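Local coordinates for protein enoyl-CoA hydratase/isomerase (Pseudomonas aeruginosa, PDB 3LAO) that probably catalyses the addition of water to the unsaturated side chain of a steroid enoyl-CoA, working as a homotrimer of the crotonase family, at residues D43-M48 against F87-G92; E50-E55 against R103-L108; V110-T115 against A130-G135; R159-T164 against L182-L187. All coordinates share one frame; numbering follows the deposited sequence.

Contact 1 of 4, residues D43-M48 against F87-G92; sequences DLALAM and FRYPDG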
loop_
_atom_site.group_PDB
_atom_site.type_symbol
_atom_site.label_atom_id
_atom_site.label_comp_id
_atom_site.label_asym_id
_atom_site.label_seq_id
_atom_site.Cartn_x
_atom_site.Cartn_y
_atom_site.Cartn_z
ATOM N N ASP B 43 25.016 15.088 -13.513
ATOM C CA ASP B 43 25.609 15.698 -12.349
ATOM C C ASP B 43 24.883 15.305 -11.036
ATOM O O ASP B 43 25.538 15.002 -10.049
ATOM C CB ASP B 43 25.739 17.209 -12.534
ATOM C CG ASP B 43 26.769 17.807 -11.600
ATOM O OD1 ASP B 43 27.783 17.130 -11.283
ATOM O OD2 ASP B 43 26.569 18.947 -11.187
ATOM N N LEU B 44 23.550 15.306 -11.047
ATOM C CA LEU B 44 22.742 14.796 -9.946
ATOM C C LEU B 44 23.075 13.296 -9.613
ATOM O O LEU B 44 23.292 12.952 -8.455
ATOM C CB LEU B 44 21.219 15.012 -10.196
ATOM C CG LEU B 44 20.223 14.391 -9.159
ATOM C CD1 LEU B 44 20.515 14.887 -7.745
ATOM C CD2 LEU B 44 18.756 14.658 -9.457
ATOM N N ALA B 45 23.122 12.425 -10.615
ATOM C CA ALA B 45 23.519 11.040 -10.392
ATOM C C ALA B 45 24.933 10.915 -9.820
ATOM O O ALA B 45 25.161 10.073 -8.948
ATOM C CB ALA B 45 23.396 10.229 -11.653
ATOM N N LEU B 46 25.865 11.764 -10.273
ATOM C CA LEU B 46 27.225 11.794 -9.690
ATOM C C LEU B 46 27.274 12.276 -8.244
ATOM O O LEU B 46 28.032 11.747 -7.443
ATOM C CB LEU B 46 28.196 12.610 -10.539
ATOM C CG LEU B 46 28.682 11.907 -11.808
ATOM C CD1 LEU B 46 29.606 12.819 -12.611
ATOM C CD2 LEU B 46 29.380 10.580 -11.521
ATOM N N ALA B 47 26.491 13.308 -7.938
ATOM C CA ALA B 47 26.296 13.781 -6.576
ATOM C C ALA B 47 25.719 12.669 -5.668
ATOM O O ALA B 47 26.159 12.515 -4.531
ATOM C CB ALA B 47 25.381 14.998 -6.564
HETATM N N MSE B 48 24.748 11.900 -6.157
HETATM C CA MSE B 48 24.255 10.781 -5.348
HETATM C C MSE B 48 25.314 9.694 -5.155
HETATM O O MSE B 48 25.496 9.206 -4.055
HETATM C CB MSE B 48 22.983 10.175 -5.919
HETATM C CG MSE B 48 21.999 9.856 -4.816
HETATM SE SE MSE B 48 21.143 11.479 -4.151
HETATM C CE MSE B 48 19.750 11.682 -5.515
ATOM N N PHE B 87 18.400 6.241 -21.507
ATOM C CA PHE B 87 19.332 7.051 -20.724
ATOM C C PHE B 87 20.262 6.272 -19.812
ATOM O O PHE B 87 19.820 5.610 -18.861
ATOM C CB PHE B 87 18.647 8.149 -19.907
ATOM C CG PHE B 87 19.617 9.161 -19.369
ATOM C CD1 PHE B 87 20.149 10.134 -20.201
ATOM C CD2 PHE B 87 20.050 9.110 -18.048
ATOM C CE1 PHE B 87 21.074 11.057 -19.718
ATOM C CE2 PHE B 87 20.984 10.038 -17.548
ATOM C CZ PHE B 87 21.491 11.007 -18.379
ATOM N N ARG B 88 21.558 6.389 -20.105
ATOM C CA ARG B 88 22.619 5.849 -19.263
ATOM C C ARG B 88 23.179 6.920 -18.323
ATOM O O ARG B 88 23.394 8.066 -18.713
ATOM C CB ARG B 88 23.760 5.312 -20.115
ATOM C CG ARG B 88 23.326 4.533 -21.320
ATOM C CD ARG B 88 22.552 3.315 -20.916
ATOM N NE ARG B 88 21.599 2.958 -21.961
ATOM C CZ ARG B 88 21.738 1.929 -22.794
ATOM N NH1 ARG B 88 20.806 1.694 -23.716
ATOM N NH2 ARG B 88 22.799 1.133 -22.698
ATOM N N TYR B 89 23.413 6.515 -17.085
ATOM C CA TYR B 89 24.080 7.326 -16.087
ATOM C C TYR B 89 25.578 7.058 -16.093
ATOM O O TYR B 89 26.047 6.052 -16.585
ATOM C CB TYR B 89 23.489 7.030 -14.703
ATOM C CG TYR B 89 22.062 7.498 -14.601
ATOM C CD1 TYR B 89 21.010 6.621 -14.794
ATOM C CD2 TYR B 89 21.775 8.852 -14.373
ATOM C CE1 TYR B 89 19.699 7.081 -14.749
ATOM C CE2 TYR B 89 20.468 9.318 -14.313
ATOM C CZ TYR B 89 19.442 8.435 -14.501
ATOM O OH TYR B 89 18.152 8.910 -14.440
ATOM N N PRO B 90 26.339 7.980 -15.548
ATOM C CA PRO B 90 27.791 7.853 -15.567
ATOM C C PRO B 90 28.190 6.711 -14.662
ATOM O O PRO B 90 27.394 6.477 -13.741
ATOM C CB PRO B 90 28.238 9.148 -14.896
ATOM C CG PRO B 90 27.071 10.077 -15.001
ATOM C CD PRO B 90 25.875 9.228 -14.924
ATOM N N ASP B 91 29.373 6.094 -14.856
ATOM C CA ASP B 91 29.892 5.104 -13.908
ATOM C C ASP B 91 29.952 5.684 -12.503
ATOM O O ASP B 91 30.265 6.843 -12.304
ATOM C CB ASP B 91 31.274 4.565 -14.314
ATOM C CG ASP B 91 31.239 3.826 -15.611
ATOM O OD1 ASP B 91 30.184 3.928 -16.269
ATOM O OD2 ASP B 91 32.243 3.170 -15.994
ATOM N N GLY B 92 29.635 4.897 -11.508
ATOM C CA GLY B 92 29.605 5.510 -10.195
ATOM C C GLY B 92 28.677 6.720 -10.058
ATOM O O GLY B 92 28.879 7.567 -9.193
#
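Ala45 and Leu46, successive residues of helix 38-53 in this crotonase-like fold, meet the irregular loop 87-92 through van der Waals contacts, mostly between carbons, with no hydrogen bond between the segments. Ala45 points its methyl at the loop, and CB lies 3.5 Å from Tyr89 CD2, approaching the phenol obliquely. The same methyl is 4.2 Å from Pro90 CD, which places it at the junction of Tyr89 and Pro90. The next residue, Leu46, touches mainly with its CD2 branch, 3.8 Å from both Pro90 CB and Gly92 O, and its CG lies 4.0 Å from Pro90 CG. That CG sits beside the backbone N (chi1 -76°), and chi2 of 178° puts CD1 anti to CA, leaving CD2 as the branch that meets the loop. The small area buried, 222 Å², fits a contact near the surface.

In the second shell, the edge of Phe87 is turned to one face of the Tyr89 ring, although Phe87 is poorly ordered. Trp97 and Leu150 also touch Tyr89. A backbone hydrogen bond between Ala45 and Val94 ties the helix to the next part of the loop, while Asp43, directed away from the contact, forms a salt bridge with Arg16 on strand 14-19. At Gly92 the loop turns with positive phi (56°), and its carbonyl O comes within 4.5 Å of Ala45 O.

Contact 2 of 4, residues E50-E55 against R103-L108; sequences EYERSE and RRSKPL
Lys106 lies obliquely across Tyr51, its CE over one face of the phenol ring and displaced toward the rim. NZ is 4.5 Å from the ring centroid and 28° off the normal, an off-centre cation-pi contact. A bend at chi3 (-96°) turns the amine toward the backbone of 51-54, where NZ donates to Tyr51 O at 2.9 Å. That carbonyl also accepts from Ser54 N, and the two donors arrive from opposite faces of its plane; NZ has a further hydrogen bond to Ser57 O. The phenol itself extends past the lysine chain, with CG anti to the backbone N, so that OH comes 2.7 Å from Pro107 O in a weak hydrogen bond.

Here the C-terminal part of the helix is joined to the loop that leads into strand 108-112 of the main sheet of the crotonase fold, and Pro107 has a backbone bond to Ala60 of the adjacent strand 59-64. On the outer part of the contact Glu52, bent at chi2, presents its carboxylate to Ser105 with both oxygens. Ser105 N reaches OE1 at 2.9 Å from the syn side but out of the carboxylate plane; Ser105 OG meets the syn lone pair of OE2 at 2.8 Å. A bound glycerol shares OE2. Arg104 directs its guanidinium elsewhere: NH1 donates to Lys106 O at 2.9 Å, nearly in the guanidinium plane, and forms a salt bridge with Asp128.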
loop_
_atom_site.group_PDB
_atom_site.type_symbol
_atom_site.label_atom_id
_atom_site.label_comp_id
_atom_site.label_asym_id
_atom_site.label_seq_id
_atom_site.Cartn_x
_atom_site.Cartn_y
_atom_site.Cartn_z
ATOM N N GLU B 50 28.418 10.064 -5.058
ATOM C CA GLU B 50 29.403 10.537 -4.116
ATOM C C GLU B 50 28.887 10.505 -2.647
ATOM O O GLU B 50 29.654 10.199 -1.715
ATOM C CB GLU B 50 29.932 11.918 -4.545
ATOM C CG GLU B 50 30.293 12.855 -3.369
ATOM C CD GLU B 50 30.722 14.294 -3.806
ATOM O OE1 GLU B 50 30.204 14.815 -4.851
ATOM O OE2 GLU B 50 31.579 14.888 -3.076
ATOM N N TYR B 51 27.610 10.828 -2.449
ATOM C CA TYR B 51 26.943 10.619 -1.160
ATOM C C TYR B 51 27.059 9.145 -0.734
ATOM O O TYR B 51 27.465 8.854 0.376
ATOM C CB TYR B 51 25.462 11.021 -1.235
ATOM C CG TYR B 51 24.579 10.557 -0.048
ATOM C CD1 TYR B 51 24.884 10.924 1.245
ATOM C CD2 TYR B 51 23.409 9.812 -0.266
ATOM C CE1 TYR B 51 24.094 10.513 2.324
ATOM C CE2 TYR B 51 22.607 9.409 0.784
ATOM C CZ TYR B 51 22.959 9.765 2.085
ATOM O OH TYR B 51 22.180 9.386 3.135
ATOM N N GLU B 52 26.706 8.219 -1.618
ATOM C CA GLU B 52 26.855 6.798 -1.316
ATOM C C GLU B 52 28.258 6.422 -0.820
ATOM O O GLU B 52 28.421 5.568 0.058
ATOM C CB GLU B 52 26.525 5.942 -2.531
ATOM C CG GLU B 52 25.044 5.901 -2.883
ATOM C CD GLU B 52 24.255 5.067 -1.894
ATOM O OE1 GLU B 52 23.217 5.577 -1.397
ATOM O OE2 GLU B 52 24.694 3.914 -1.613
ATOM N N ARG B 53 29.281 7.033 -1.390
ATOM C CA ARG B 53 30.650 6.633 -1.049
ATOM C C ARG B 53 31.245 7.465 0.071
ATOM O O ARG B 53 32.356 7.204 0.484
ATOM C CB ARG B 53 31.557 6.690 -2.282
ATOM C CG ARG B 53 31.427 5.470 -3.167
ATOM C CD ARG B 53 32.197 5.661 -4.450
ATOM N NE ARG B 53 31.302 5.999 -5.548
ATOM C CZ ARG B 53 31.193 7.200 -6.080
ATOM N NH1 ARG B 53 30.359 7.376 -7.083
ATOM N NH2 ARG B 53 31.928 8.206 -5.615
ATOM N N SER B 54 30.503 8.476 0.522
ATOM C CA SER B 54 30.895 9.376 1.608
ATOM C C SER B 54 30.611 8.734 2.979
ATOM O O SER B 54 29.523 8.845 3.546
ATOM C CB SER B 54 30.114 10.659 1.492
ATOM O OG SER B 54 30.545 11.627 2.415
ATOM N N GLU B 55 31.636 8.066 3.488
ATOM C CA GLU B 55 31.658 7.434 4.789
ATOM C C GLU B 55 30.903 8.132 5.903
ATOM O O GLU B 55 30.286 7.466 6.716
ATOM C CB GLU B 55 33.118 7.300 5.217
ATOM C CG GLU B 55 33.943 6.414 4.301
ATOM C CD GLU B 55 33.471 4.964 4.323
ATOM O OE1 GLU B 55 32.269 4.710 4.061
ATOM O OE2 GLU B 55 34.308 4.079 4.604
ATOM N N ARG B 103 20.873 0.878 -6.637
ATOM C CA ARG B 103 19.944 1.659 -5.862
ATOM C C ARG B 103 20.738 2.292 -4.716
ATOM O O ARG B 103 21.759 1.727 -4.258
ATOM C CB ARG B 103 18.852 0.711 -5.358
ATOM C CG ARG B 103 18.061 1.171 -4.148
ATOM C CD ARG B 103 17.774 -0.013 -3.209
ATOM N NE ARG B 103 16.933 -1.062 -3.791
ATOM C CZ ARG B 103 16.865 -2.323 -3.349
ATOM N NH1 ARG B 103 17.615 -2.725 -2.318
ATOM N NH2 ARG B 103 16.046 -3.187 -3.951
ATOM N N ARG B 104 20.301 3.466 -4.267
ATOM C CA ARG B 104 20.891 4.040 -3.067
ATOM C C ARG B 104 20.727 3.068 -1.905
ATOM O O ARG B 104 19.946 2.114 -1.950
ATOM C CB ARG B 104 20.260 5.389 -2.706
ATOM C CG ARG B 104 18.798 5.318 -2.274
ATOM C CD ARG B 104 18.202 6.739 -2.047
ATOM N NE ARG B 104 16.757 6.624 -1.891
ATOM C CZ ARG B 104 16.138 6.509 -0.713
ATOM N NH1 ARG B 104 16.853 6.531 0.410
ATOM N NH2 ARG B 104 14.804 6.393 -0.647
ATOM N N SER B 105 21.469 3.309 -0.846
ATOM C CA SER B 105 21.348 2.453 0.306
ATOM C C SER B 105 21.398 3.272 1.585
ATOM O O SER B 105 21.469 2.715 2.652
ATOM C CB SER B 105 22.481 1.429 0.267
ATOM O OG SER B 105 23.718 2.090 0.298
ATOM N N LYS B 106 21.418 4.595 1.454
ATOM C CA LYS B 106 21.369 5.526 2.570
ATOM C C LYS B 106 20.188 6.480 2.370
ATOM O O LYS B 106 19.599 6.514 1.304
ATOM C CB LYS B 106 22.664 6.310 2.663
ATOM C CG LYS B 106 23.848 5.451 2.966
ATOM C CD LYS B 106 25.007 6.319 3.468
ATOM C CE LYS B 106 25.986 6.685 2.375
ATOM N NZ LYS B 106 26.936 7.695 2.942
ATOM N N PRO B 107 19.814 7.217 3.422
ATOM C CA PRO B 107 18.540 7.948 3.410
ATOM C C PRO B 107 18.549 9.189 2.569
ATOM O O PRO B 107 19.555 9.830 2.464
ATOM C CB PRO B 107 18.339 8.342 4.891
ATOM C CG PRO B 107 19.106 7.315 5.633
ATOM C CD PRO B 107 20.324 7.031 4.793
ATOM N N LEU B 108 17.413 9.544 1.995
ATOM C CA LEU B 108 17.322 10.789 1.255
ATOM C C LEU B 108 16.087 11.551 1.689
ATOM O O LEU B 108 15.008 10.991 1.814
ATOM C CB LEU B 108 17.271 10.495 -0.238
ATOM C CG LEU B 108 16.967 11.665 -1.172
ATOM C CD1 LEU B 108 18.125 12.570 -1.196
ATOM C CD2 LEU B 108 16.791 11.048 -2.512
#

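Contact 3 of 4, residues V110-T115 against A130-G135; sequences VAVQGT and AVAARG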
loop_
_atom_site.group_PDB
_atom_site.type_symbol
_atom_site.label_atom_id
_atom_site.label_comp_id
_atom_site.label_asym_id
_atom_site.label_seq_id
_atom_site.Cartn_x
_atom_site.Cartn_y
_atom_site.Cartn_z
ATOM N N VAL B 110 13.892 15.115 0.852
ATOM C CA VAL B 110 13.774 16.076 -0.203
ATOM C C VAL B 110 12.862 17.242 0.168
ATOM O O VAL B 110 11.779 17.049 0.764
ATOM C CB VAL B 110 13.307 15.412 -1.523
ATOM C CG1 VAL B 110 11.821 14.886 -1.398
ATOM C CG2 VAL B 110 13.438 16.421 -2.633
ATOM N N ALA B 111 13.300 18.445 -0.195
ATOM C CA ALA B 111 12.500 19.675 -0.040
ATOM C C ALA B 111 12.071 20.242 -1.400
ATOM O O ALA B 111 12.916 20.466 -2.260
ATOM C CB ALA B 111 13.316 20.729 0.735
ATOM N N VAL B 112 10.775 20.502 -1.580
ATOM C CA VAL B 112 10.252 21.026 -2.849
ATOM C C VAL B 112 9.366 22.270 -2.700
ATOM O O VAL B 112 8.557 22.377 -1.778
ATOM C CB VAL B 112 9.356 20.020 -3.566
ATOM C CG1 VAL B 112 10.072 18.698 -3.802
ATOM C CG2 VAL B 112 8.176 19.820 -2.757
ATOM N N GLN B 113 9.464 23.150 -3.685
ATOM C CA GLN B 113 8.713 24.402 -3.700
ATOM C C GLN B 113 8.318 24.808 -5.108
ATOM O O GLN B 113 9.017 24.497 -6.096
ATOM C CB GLN B 113 9.563 25.535 -3.123
ATOM C CG GLN B 113 10.569 26.136 -4.123
ATOM C CD GLN B 113 11.865 25.341 -4.245
ATOM O OE1 GLN B 113 11.857 24.098 -4.304
ATOM N NE2 GLN B 113 12.997 26.064 -4.322
ATOM N N GLY B 114 7.221 25.553 -5.183
ATOM C CA GLY B 114 6.766 26.141 -6.427
ATOM C C GLY B 114 6.184 25.172 -7.445
ATOM O O GLY B 114 5.010 24.831 -7.382
ATOM N N THR B 115 7.025 24.766 -8.386
ATOM C CA THR B 115 6.631 23.979 -9.531
ATOM C C THR B 115 7.315 22.623 -9.484
ATOM O O THR B 115 8.498 22.535 -9.211
ATOM C CB THR B 115 7.025 24.696 -10.831
ATOM O OG1 THR B 115 5.919 25.451 -11.314
ATOM C CG2 THR B 115 7.424 23.713 -11.888
ATOM N N ALA B 130 9.694 13.791 2.430
ATOM C CA ALA B 130 9.406 14.817 1.453
ATOM C C ALA B 130 8.658 15.959 2.103
ATOM O O ALA B 130 7.578 15.774 2.658
ATOM C CB ALA B 130 8.585 14.221 0.241
ATOM N N VAL B 131 9.248 17.137 2.043
ATOM C CA VAL B 131 8.614 18.337 2.539
ATOM C C VAL B 131 8.370 19.365 1.426
ATOM O O VAL B 131 9.276 19.699 0.679
ATOM C CB VAL B 131 9.505 18.972 3.604
ATOM C CG1 VAL B 131 8.958 20.322 4.029
ATOM C CG2 VAL B 131 9.614 18.022 4.791
ATOM N N ALA B 132 7.151 19.884 1.358
ATOM C CA ALA B 132 6.770 20.848 0.341
ATOM C C ALA B 132 6.215 22.146 0.939
ATOM O O ALA B 132 5.532 22.142 1.968
ATOM C CB ALA B 132 5.736 20.239 -0.614
ATOM N N ALA B 133 6.519 23.245 0.267
ATOM C CA ALA B 133 5.956 24.558 0.562
ATOM C C ALA B 133 4.481 24.534 0.207
ATOM O O ALA B 133 4.103 23.983 -0.828
ATOM C CB ALA B 133 6.677 25.628 -0.277
ATOM N N ARG B 134 3.649 25.083 1.081
ATOM C CA ARG B 134 2.249 25.314 0.755
ATOM C C ARG B 134 2.159 26.018 -0.592
ATOM O O ARG B 134 2.919 26.958 -0.860
ATOM C CB ARG B 134 1.622 26.187 1.827
ATOM C CG ARG B 134 0.181 26.544 1.605
ATOM C CD ARG B 134 -0.506 26.699 2.958
ATOM N NE ARG B 134 -0.789 25.394 3.556
ATOM C CZ ARG B 134 -0.273 24.950 4.705
ATOM N NH1 ARG B 134 0.569 25.710 5.412
ATOM N NH2 ARG B 134 -0.611 23.742 5.151
ATOM N N GLY B 135 1.266 25.551 -1.461
ATOM C CA GLY B 135 1.144 26.185 -2.761
ATOM C C GLY B 135 2.066 25.636 -3.838
ATOM O O GLY B 135 2.062 26.121 -4.968
#
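Val110, Ala111 and Val112 pair in parallel with Ala130, Val131 and Ala132, adjacent strands of the main sheet of the crotonase fold. The strand axes approach to 4.7 Å with 16° between their directions. Because helix 119-125 lies in the connection between strands 108-112 and 129-133, the unit is a beta-alpha-beta crossover, here with the short strand 115-117 before the helix.

Three backbone hydrogen bonds make the ladder: Val131 N to Val110 O at 2.8 Å, Val112 N to Val131 O at 2.8 Å, and Ala133 N to Val112 O at 3.0 Å. All three are nearly straight, and the donors lie close to the line of the accepting carbonyls. CA-H...O contacts run between them, the shortest joining Ala132 CA to Val112 O at 3.2 Å.

Apolar contacts follow the alternation of the strands. On one face Val110 CG1 lies 3.7 Å from Ala130 CB, and Val112 CG2 is tight against Ala132 CB at 3.3 Å. In each valine the touching methyl is the one set between the backbone N and the carbonyl carbon. Met124 of helix 119-125 packs on Val110 and Ala130 from this face. Ala111 and Val131 point to the other face, against helix 196-209, where they touch Ala200 and Glu196 respectively.

Past the ladder the chains diverge. Polar interactions there lead outside the pair: the bent Gln113 side chain (chi2 -83°) carries its amide away, and NE2 donates to both Gly66 O and Ala64 O, while Gln113 CB remains 4.1 Å from Ala133 CB.

Contact 4 of 4, residues R159-T164 against L182-L187; sequences RAAGWT and LRMRLL
Arg185 reaches Ala160 by folding its own side chain back: chi3 is nearly eclipsed at -5°, which brings NE and NH2 to the same carbonyl. NH2 lies 3.0 Å and NE 3.1 Å from Ala160 O, but both N-H...O angles are near 125°, so this is a weak, forked grip. Arg159 O lies close to the guanidinium plane at its edge. The stronger partner of the arginine is outside the segments, since NH1 donates to Ala160 O of the third subunit; reciprocally, Ala160 O accepts NH1 from Arg185 of the second. The bonds thus link the trimer, although Arg185 guanidinium groups of different subunits also come close together.

The backbone of Arg185 has positive phi (70°) and closes a Schellman motif at the end of helix 178-183, turning its CB toward helix 156-161. On the apolar side, Ala160 CB rests 3.5 Å from Leu186 CD2, and Ala161 CB is 3.7 Å from Met184 CB. Met184, a selenomethionine, has CG anti to the carbonyl carbon and bends at chi3; its SE is 4.1 Å from Ala161 CB. Met184 O also receives a CA-H...O contact from Ala161 CA at 3.3 Å.

The contact therefore joins the C-terminal ends of helices 156-161 and 178-183, with Asp165 and Tyr169 of helix 163-170 touching Met184, Phe176 of strand 175-177 touching Met184 and Leu186, and helix 119-125 packed on Leu186 through Met124 and Leu125.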
loop_
_atom_site.group_PDB
_atom_site.type_symbol
_atom_site.label_atom_id
_atom_site.label_comp_id
_atom_site.label_asym_id
_atom_site.label_seq_id
_atom_site.Cartn_x
_atom_site.Cartn_y
_atom_site.Cartn_z
ATOM N N ARG B 159 1.241 3.122 -4.979
ATOM C CA ARG B 159 1.600 2.649 -3.631
ATOM C C ARG B 159 1.320 3.706 -2.591
ATOM O O ARG B 159 0.684 3.410 -1.595
ATOM C CB ARG B 159 3.066 2.212 -3.533
ATOM C CG ARG B 159 3.413 1.040 -4.416
ATOM C CD ARG B 159 2.416 -0.100 -4.218
ATOM N NE ARG B 159 2.689 -1.224 -5.107
ATOM C CZ ARG B 159 1.790 -1.780 -5.914
ATOM N NH1 ARG B 159 2.155 -2.789 -6.686
ATOM N NH2 ARG B 159 0.534 -1.332 -5.952
ATOM N N ALA B 160 1.758 4.949 -2.826
ATOM C CA ALA B 160 1.440 5.996 -1.879
ATOM C C ALA B 160 -0.056 6.309 -1.876
ATOM O O ALA B 160 -0.710 6.214 -0.826
ATOM C CB ALA B 160 2.231 7.243 -2.148
ATOM N N ALA B 161 -0.593 6.690 -3.043
ATOM C CA ALA B 161 -1.939 7.301 -3.092
ATOM C C ALA B 161 -3.104 6.292 -3.143
ATOM O O ALA B 161 -4.255 6.643 -2.902
ATOM C CB ALA B 161 -2.035 8.338 -4.253
ATOM N N GLY B 162 -2.792 5.029 -3.416
ATOM C CA GLY B 162 -3.807 4.100 -3.861
ATOM C C GLY B 162 -3.911 4.154 -5.391
ATOM O O GLY B 162 -3.637 5.180 -6.003
ATOM N N TRP B 163 -4.274 3.027 -5.996
ATOM C CA TRP B 163 -4.459 2.958 -7.430
ATOM C C TRP B 163 -5.336 4.088 -7.989
ATOM O O TRP B 163 -4.869 4.905 -8.777
ATOM C CB TRP B 163 -5.088 1.623 -7.808
ATOM C CG TRP B 163 -5.112 1.496 -9.276
ATOM C CD1 TRP B 163 -6.148 1.768 -10.105
ATOM C CD2 TRP B 163 -4.018 1.119 -10.107
ATOM N NE1 TRP B 163 -5.774 1.558 -11.409
ATOM C CE2 TRP B 163 -4.470 1.140 -11.430
ATOM C CE3 TRP B 163 -2.701 0.721 -9.851
ATOM C CZ2 TRP B 163 -3.654 0.803 -12.501
ATOM C CZ3 TRP B 163 -1.896 0.386 -10.906
ATOM C CH2 TRP B 163 -2.371 0.435 -12.220
ATOM N N THR B 164 -6.592 4.150 -7.559
ATOM C CA THR B 164 -7.535 5.119 -8.124
ATOM C C THR B 164 -7.118 6.610 -8.035
ATOM O O THR B 164 -7.065 7.288 -9.038
ATOM C CB THR B 164 -8.978 4.882 -7.633
ATOM O OG1 THR B 164 -9.854 5.690 -8.411
ATOM C CG2 THR B 164 -9.135 5.171 -6.107
ATOM N N LEU B 182 -0.229 15.823 0.203
ATOM C CA LEU B 182 -0.191 15.314 1.568
ATOM C C LEU B 182 -1.330 14.339 1.834
ATOM O O LEU B 182 -1.143 13.301 2.473
ATOM C CB LEU B 182 -0.269 16.464 2.562
ATOM C CG LEU B 182 -0.177 16.125 4.058
ATOM C CD1 LEU B 182 1.233 15.613 4.434
ATOM C CD2 LEU B 182 -0.552 17.338 4.923
ATOM N N ARG B 183 -2.513 14.663 1.323
ATOM C CA ARG B 183 -3.697 13.841 1.567
ATOM C C ARG B 183 -3.514 12.456 0.957
ATOM O O ARG B 183 -4.089 11.498 1.398
ATOM C CB ARG B 183 -4.944 14.515 0.963
ATOM C CG ARG B 183 -6.263 13.818 1.268
ATOM C CD ARG B 183 -7.457 14.287 0.383
ATOM N NE ARG B 183 -7.247 14.072 -1.064
ATOM C CZ ARG B 183 -7.513 12.933 -1.716
ATOM N NH1 ARG B 183 -7.984 11.897 -1.037
ATOM N NH2 ARG B 183 -7.295 12.821 -3.038
HETATM N N MSE B 184 -2.721 12.390 -0.095
HETATM C CA MSE B 184 -2.480 11.165 -0.809
HETATM C C MSE B 184 -1.187 10.515 -0.337
HETATM O O MSE B 184 -0.764 9.516 -0.919
HETATM C CB MSE B 184 -2.364 11.454 -2.320
HETATM C CG MSE B 184 -3.654 11.915 -3.005
HETATM SE SE MSE B 184 -3.539 12.024 -5.009
HETATM C CE MSE B 184 -2.158 13.422 -5.139
ATOM N N ARG B 185 -0.546 11.096 0.683
ATOM C CA ARG B 185 0.660 10.502 1.290
ATOM C C ARG B 185 1.906 10.532 0.401
ATOM O O ARG B 185 2.745 9.628 0.451
ATOM C CB ARG B 185 0.370 9.060 1.729
ATOM C CG ARG B 185 -0.577 9.030 2.911
ATOM C CD ARG B 185 -1.026 7.604 3.242
ATOM N NE ARG B 185 -0.548 6.599 2.288
ATOM C CZ ARG B 185 -0.672 5.278 2.474
ATOM N NH1 ARG B 185 -1.260 4.813 3.590
ATOM N NH2 ARG B 185 -0.208 4.412 1.555
ATOM N N LEU B 186 2.024 11.555 -0.427
ATOM C CA LEU B 186 3.235 11.731 -1.214
ATOM C C LEU B 186 4.241 12.606 -0.450
ATOM O O LEU B 186 5.425 12.593 -0.725
ATOM C CB LEU B 186 2.913 12.316 -2.587
ATOM C CG LEU B 186 1.755 11.710 -3.396
ATOM C CD1 LEU B 186 1.484 12.565 -4.603
ATOM C CD2 LEU B 186 2.009 10.305 -3.844
ATOM N N LEU B 187 3.760 13.358 0.523
ATOM C CA LEU B 187 4.615 14.284 1.252
ATOM C C LEU B 187 4.594 13.823 2.649
ATOM O O LEU B 187 3.650 13.152 3.045
ATOM C CB LEU B 187 3.993 15.679 1.276
ATOM C CG LEU B 187 4.032 16.199 -0.140
ATOM C CD1 LEU B 187 3.419 17.585 -0.255
ATOM C CD2 LEU B 187 5.489 16.216 -0.502
#

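Contacts 1 and 2 share helix 38-53, their centres 13 Å apart, and their segments alternate along the chain. Bound glycerol, probably from the crystallisation liquor, lies within about 3 Å of the Glu52 side chain and about 4 Å of Gly92, nearest atoms in each case. Contact 2 runs on in sequence into contact 3, whose strand continues from Leu108. Contacts 3 and 4, with centres 16 Å apart, meet where Ala132 CB packs 3.5 Å from Leu187 CD1. Contact 4 reaches the neighbouring subunits, between which substrate tunnels probably run. Helix 119-125 borders both contacts 3 and 4; in crotonase relatives the start of the equivalent helix contributes to the oxyanion hole.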